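Local coordinates for type IV pilus biogenesis protein PilB (Streptococcus sanguinis, PDB 7B7P) that serves as a bimodular minor pilin of type IV pili with a direct role in adhesion, carrying a metal-binding von Willebrand factor A-like module, at residues Pro258-Arg263 with Ile348-Glu353; Ala289-Ser294 with Ile318-Pro323. One frame throughout, in Å; residues are numbered along the deposited sequence.

Contact 1: Pro258-Arg263 with Ile348-Glu353; sequences PGDGLR and IAYAGE
Gly259 meets Ala351 backbone to backbone: their CA atoms lie 3.7 Å apart, and the methyl CB of Ala351 rests on Gly259 CA at 3.8 Å. The two small residues explain how the axes of helices 258-270 and 341-358 come within 7.9 Å here, nearly parallel at 18°, consistent with neighbours in the helical layer of a von Willebrand factor A-like domain. At Asp260 the ring of Tyr350 passes alongside, with CE2 3.5 Å from the Asp260 backbone N; CG of Tyr350 is anti to its own N (chi1 -178°), which carries the ring across to the other helix. Leu262, nearly a turn beyond Gly259, meets the same alanine, its CD2 methyl 3.6 Å from Ala351 O. Arg263 bends at chi3, and its NE and NH2 both donate to the single oxygen OD1 of Asp260, NH2 at 2.9 Å. Over one face of this guanidinium sits Tyr350 OH, 3.6 Å from NE. The hydroxyl is hydrogen-bonded to Asp320 O and Arg263 NH1 to Ser322 O, while Asp260 OD2 accepts from Ala223 N. The helices therefore adhere by close packing, whereas their buried polar ends are satisfied by an intrahelical salt bridge, which probably stabilises the ionised carboxylate, by loop 318-323 and by the backbone of strand 223-228.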
loop_
_atom_site.group_PDB
_atom_site.type_symbol
_atom_site.label_atom_id
_atom_site.label_comp_id
_atom_site.label_asym_id
_atom_site.label_seq_id
_atom_site.Cartn_x
_atom_site.Cartn_y
_atom_site.Cartn_z
ATOM N N PRO A 258 -13.991 -3.696 16.210
ATOM C CA PRO A 258 -13.323 -3.411 14.931
ATOM C C PRO A 258 -14.057 -3.974 13.720
ATOM O O PRO A 258 -14.031 -3.359 12.640
ATOM C CB PRO A 258 -11.932 -4.048 15.115
ATOM C CG PRO A 258 -12.146 -5.148 16.104
ATOM C CD PRO A 258 -13.234 -4.665 17.036
ATOM N N GLY A 259 -14.719 -5.120 13.859
ATOM C CA GLY A 259 -15.516 -5.629 12.751
ATOM C C GLY A 259 -16.517 -4.614 12.226
ATOM O O GLY A 259 -16.639 -4.413 11.010
ATOM N N ASP A 260 -17.250 -3.940 13.131
ATOM C CA ASP A 260 -18.242 -2.984 12.638
ATOM C C ASP A 260 -17.558 -1.789 11.982
ATOM O O ASP A 260 -18.010 -1.305 10.935
ATOM C CB ASP A 260 -19.200 -2.540 13.755
ATOM C CG ASP A 260 -20.547 -1.997 13.207
ATOM O OD1 ASP A 260 -20.941 -2.336 12.074
ATOM O OD2 ASP A 260 -21.207 -1.189 13.893
ATOM N N GLY A 261 -16.449 -1.315 12.560
ATOM C CA GLY A 261 -15.725 -0.236 11.922
ATOM C C GLY A 261 -15.274 -0.617 10.528
ATOM O O GLY A 261 -15.393 0.174 9.581
ATOM N N LEU A 262 -14.765 -1.849 10.385
ATOM C CA LEU A 262 -14.279 -2.330 9.101
ATOM C C LEU A 262 -15.420 -2.465 8.106
ATOM O O LEU A 262 -15.236 -2.234 6.900
ATOM C CB LEU A 262 -13.558 -3.672 9.288
ATOM C CG LEU A 262 -12.892 -4.222 8.015
ATOM C CD1 LEU A 262 -11.692 -3.350 7.586
ATOM C CD2 LEU A 262 -12.465 -5.665 8.195
ATOM N N ARG A 263 -16.604 -2.847 8.593
ATOM C CA ARG A 263 -17.767 -2.944 7.721
ATOM C C ARG A 263 -18.100 -1.588 7.120
ATOM O O ARG A 263 -18.280 -1.463 5.903
ATOM C CB ARG A 263 -18.968 -3.513 8.492
ATOM C CG ARG A 263 -20.257 -3.578 7.659
ATOM C CD ARG A 263 -21.324 -4.420 8.364
ATOM N NE ARG A 263 -21.813 -3.823 9.617
ATOM C CZ ARG A 263 -23.103 -3.806 9.959
ATOM N NH1 ARG A 263 -24.007 -4.339 9.138
ATOM N NH2 ARG A 263 -23.495 -3.265 11.105
ATOM N N ILE A 348 -12.860 -10.953 16.947
ATOM C CA ILE A 348 -11.878 -11.031 15.880
ATOM C C ILE A 348 -12.482 -11.715 14.659
ATOM O O ILE A 348 -12.227 -11.316 13.519
ATOM C CB ILE A 348 -10.616 -11.754 16.394
ATOM C CG1 ILE A 348 -9.862 -10.846 17.376
ATOM C CG2 ILE A 348 -9.698 -12.169 15.247
ATOM C CD1 ILE A 348 -8.701 -11.519 18.090
ATOM N N ALA A 349 -13.289 -12.758 14.878
ATOM C CA ALA A 349 -13.900 -13.476 13.762
ATOM C C ALA A 349 -14.903 -12.606 13.021
ATOM O O ALA A 349 -15.049 -12.733 11.800
ATOM C CB ALA A 349 -14.589 -14.758 14.253
ATOM N N TYR A 350 -15.601 -11.725 13.736
ATOM C CA TYR A 350 -16.517 -10.789 13.088
ATOM C C TYR A 350 -15.790 -9.983 12.025
ATOM O O TYR A 350 -16.277 -9.819 10.904
ATOM C CB TYR A 350 -17.138 -9.864 14.141
ATOM C CG TYR A 350 -18.150 -8.862 13.611
ATOM C CD1 TYR A 350 -18.941 -9.169 12.529
ATOM C CD2 TYR A 350 -18.347 -7.622 14.236
ATOM C CE1 TYR A 350 -19.867 -8.300 12.046
ATOM C CE2 TYR A 350 -19.292 -6.740 13.774
ATOM C CZ TYR A 350 -20.061 -7.094 12.672
ATOM O OH TYR A 350 -21.012 -6.241 12.166
ATOM N N ALA A 351 -14.606 -9.474 12.370
ATOM C CA ALA A 351 -13.831 -8.682 11.427
ATOM C C ALA A 351 -13.403 -9.523 10.226
ATOM O O ALA A 351 -13.345 -9.030 9.095
ATOM C CB ALA A 351 -12.624 -8.083 12.149
ATOM N N GLY A 352 -13.103 -10.798 10.446
ATOM C CA GLY A 352 -12.789 -11.658 9.324
ATOM C C GLY A 352 -14.000 -11.919 8.441
ATOM O O GLY A 352 -13.894 -11.918 7.211
ATOM N N GLU A 353 -15.172 -12.138 9.048
ATOM C CA GLU A 353 -16.368 -12.329 8.221
ATOM C C GLU A 353 -16.675 -11.072 7.423
ATOM O O GLU A 353 -17.013 -11.156 6.240
ATOM C CB GLU A 353 -17.581 -12.721 9.067
ATOM C CG GLU A 353 -17.493 -14.089 9.660
ATOM C CD GLU A 353 -17.105 -15.155 8.630
ATOM O OE1 GLU A 353 -17.853 -15.341 7.651
ATOM O OE2 GLU A 353 -16.042 -15.796 8.791
#

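Contact 2: Ala289-Ser294 with Ile318-Pro323; sequences AYLVDS and IYDLSP
A single antiparallel beta bridge, Val292 with Tyr319, joins the chain just past the end of edge strand 289-291 to the loop between strands 311-314 and 332-335. The evidence is two backbone hydrogen bonds that flank Val292 and Tyr319, making them a non-hydrogen-bonded pair with CA atoms 4.3 Å apart. Asp320 N donates to Leu291 O over 3.0 Å, almost straight at 172°, although the N-H comes from above the carbonyl plane. Asp293 N reaches Ile318 O at a short 2.6 Å, tilted only slightly from that carbonyl's plane. Ile318 O is also approached by Val292 CA at 3.1 Å, a CA-H...O contact, so this one oxygen meets two consecutive residues of the opposing segment.

Before the bridge, Tyr290 and Tyr319 form an offset edge-to-face pair, the edge of Tyr319 turned to the face of Tyr290, with planes at 87° and centroids 6.0 Å apart. Tyr290 takes the less common rotamer with CG between N and the carbonyl carbon (chi1 55°), which swings its ring toward the loop; CD2 then meets Tyr319 CE1. Further along, the CB atoms of Leu291 and Asp320 touch at 3.7 Å, and Asp293 CB lies against Ile318 CG2.

The Asp320 carboxylate has two roles: OD1 accepts from Ser322 N at 3.3 Å within the loop, and OD2 forms a salt bridge with Arg331, whose NH1 also binds Val292 O. The backbone pairing is thus an isolated antiparallel bridge, and the bond from Ser322 N, two residues on from Asp320, is an Asx turn just after it.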
loop_
_atom_site.group_PDB
_atom_site.type_symbol
_atom_site.label_atom_id
_atom_site.label_comp_id
_atom_site.label_asym_id
_atom_site.label_seq_id
_atom_site.Cartn_x
_atom_site.Cartn_y
_atom_site.Cartn_z
ATOM N N ALA A 289 -16.017 -6.722 21.262
ATOM C CA ALA A 289 -17.406 -6.466 20.920
ATOM C C ALA A 289 -17.659 -6.903 19.480
ATOM O O ALA A 289 -16.750 -6.910 18.644
ATOM C CB ALA A 289 -17.756 -4.979 21.128
ATOM N N TYR A 290 -18.910 -7.259 19.196
ATOM C CA TYR A 290 -19.334 -7.662 17.855
ATOM C C TYR A 290 -20.841 -7.468 17.781
ATOM O O TYR A 290 -21.512 -7.336 18.807
ATOM C CB TYR A 290 -18.925 -9.116 17.531
ATOM C CG TYR A 290 -19.421 -10.136 18.575
ATOM C CD1 TYR A 290 -18.679 -10.418 19.721
ATOM C CD2 TYR A 290 -20.642 -10.792 18.413
ATOM C CE1 TYR A 290 -19.139 -11.324 20.672
ATOM C CE2 TYR A 290 -21.102 -11.686 19.340
ATOM C CZ TYR A 290 -20.365 -11.948 20.475
ATOM O OH TYR A 290 -20.844 -12.846 21.411
ATOM N N LEU A 291 -21.365 -7.401 16.558
ATOM C CA LEU A 291 -22.804 -7.312 16.330
ATOM C C LEU A 291 -23.319 -8.621 15.753
ATOM O O LEU A 291 -22.646 -9.246 14.932
ATOM C CB LEU A 291 -23.151 -6.161 15.388
ATOM C CG LEU A 291 -22.875 -4.806 16.031
ATOM C CD1 LEU A 291 -23.176 -3.656 15.093
ATOM C CD2 LEU A 291 -23.678 -4.693 17.294
ATOM N N VAL A 292 -24.515 -9.045 16.186
ATOM C CA VAL A 292 -25.133 -10.221 15.594
ATOM C C VAL A 292 -26.279 -9.788 14.690
ATOM O O VAL A 292 -26.859 -8.710 14.822
ATOM C CB VAL A 292 -25.600 -11.264 16.636
ATOM C CG1 VAL A 292 -24.404 -11.800 17.405
ATOM C CG2 VAL A 292 -26.690 -10.703 17.570
ATOM N N ASP A 293 -26.553 -10.634 13.711
ATOM C CA ASP A 293 -27.752 -10.541 12.900
ATOM C C ASP A 293 -28.983 -10.807 13.777
ATOM O O ASP A 293 -28.920 -11.564 14.757
ATOM C CB ASP A 293 -27.606 -11.564 11.778
ATOM C CG ASP A 293 -28.746 -11.572 10.785
ATOM O OD1 ASP A 293 -29.932 -11.443 11.153
ATOM O OD2 ASP A 293 -28.427 -11.775 9.604
ATOM N N SER A 294 -30.115 -10.192 13.420
ATOM C CA SER A 294 -31.342 -10.434 14.197
ATOM C C SER A 294 -31.693 -11.926 14.264
ATOM O O SER A 294 -32.283 -12.385 15.251
ATOM C CB SER A 294 -32.522 -9.648 13.621
ATOM O OG SER A 294 -32.668 -9.873 12.222
ATOM N N ILE A 318 -24.416 -15.186 14.927
ATOM C CA ILE A 318 -24.558 -14.996 13.502
ATOM C C ILE A 318 -24.226 -13.536 13.286
ATOM O O ILE A 318 -24.973 -12.646 13.722
ATOM C CB ILE A 318 -25.959 -15.358 13.004
ATOM C CG1 ILE A 318 -26.257 -16.817 13.373
ATOM C CG2 ILE A 318 -26.068 -15.143 11.520
ATOM C CD1 ILE A 318 -27.700 -17.164 13.372
ATOM N N TYR A 319 -23.076 -13.283 12.679
ATOM C CA TYR A 319 -22.592 -11.920 12.603
ATOM C C TYR A 319 -23.514 -11.063 11.754
ATOM O O TYR A 319 -24.117 -11.524 10.787
ATOM C CB TYR A 319 -21.162 -11.908 12.080
ATOM C CG TYR A 319 -20.273 -12.602 13.084
ATOM C CD1 TYR A 319 -20.193 -12.144 14.393
ATOM C CD2 TYR A 319 -19.561 -13.733 12.743
ATOM C CE1 TYR A 319 -19.413 -12.796 15.329
ATOM C CE2 TYR A 319 -18.768 -14.397 13.671
ATOM C CZ TYR A 319 -18.703 -13.925 14.954
ATOM O OH TYR A 319 -17.931 -14.591 15.858
ATOM N N ASP A 320 -23.645 -9.805 12.159
ATOM C CA ASP A 320 -24.316 -8.790 11.368
ATOM C C ASP A 320 -23.456 -8.394 10.181
ATOM O O ASP A 320 -22.626 -7.474 10.263
ATOM C CB ASP A 320 -24.617 -7.563 12.234
ATOM C CG ASP A 320 -25.471 -6.529 11.516
ATOM O OD1 ASP A 320 -25.889 -6.760 10.364
ATOM O OD2 ASP A 320 -25.696 -5.460 12.104
ATOM N N LEU A 321 -23.655 -9.089 9.074
ATOM C CA LEU A 321 -23.004 -8.813 7.805
ATOM C C LEU A 321 -23.897 -8.050 6.831
ATOM O O LEU A 321 -23.675 -8.117 5.623
ATOM C CB LEU A 321 -22.570 -10.126 7.172
ATOM C CG LEU A 321 -21.729 -10.956 8.120
ATOM C CD1 LEU A 321 -21.348 -12.259 7.405
ATOM C CD2 LEU A 321 -20.486 -10.130 8.521
ATOM N N SER A 322 -24.918 -7.356 7.315
ATOM C CA SER A 322 -25.828 -6.715 6.379
ATOM C C SER A 322 -25.179 -5.473 5.751
ATOM O O SER A 322 -24.414 -4.759 6.400
ATOM C CB SER A 322 -27.129 -6.306 7.075
ATOM O OG SER A 322 -27.826 -5.367 6.258
ATOM N N PRO A 323 -25.497 -5.182 4.484
ATOM C CA PRO A 323 -25.126 -3.879 3.929
ATOM C C PRO A 323 -25.945 -2.753 4.502
ATOM O O PRO A 323 -25.614 -1.588 4.261
ATOM C CB PRO A 323 -25.384 -4.045 2.427
ATOM C CG PRO A 323 -25.596 -5.500 2.211
ATOM C CD PRO A 323 -26.141 -6.037 3.479
#

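In the fold
From the N-terminal side, the chain leaves helix 258-270, runs through strand 276-283 of the central sheet, and enters an excursion that contains the four-stranded antiparallel sheet before returning as helix 341-358. Contact 1 closes this long loop by pairing the two helices, which precede the neighbouring parallel strands 276-283 and 364-370, an order consistent with the alpha/beta core of a von Willebrand factor A-like domain. Contact 2 is nested inside it, closing the shorter path from 289-294 to 318-323. With centres about 9 Å apart, the two contacts touch directly: Leu291 packs on Asp260 and Tyr350, tying the excursion to the helical layer.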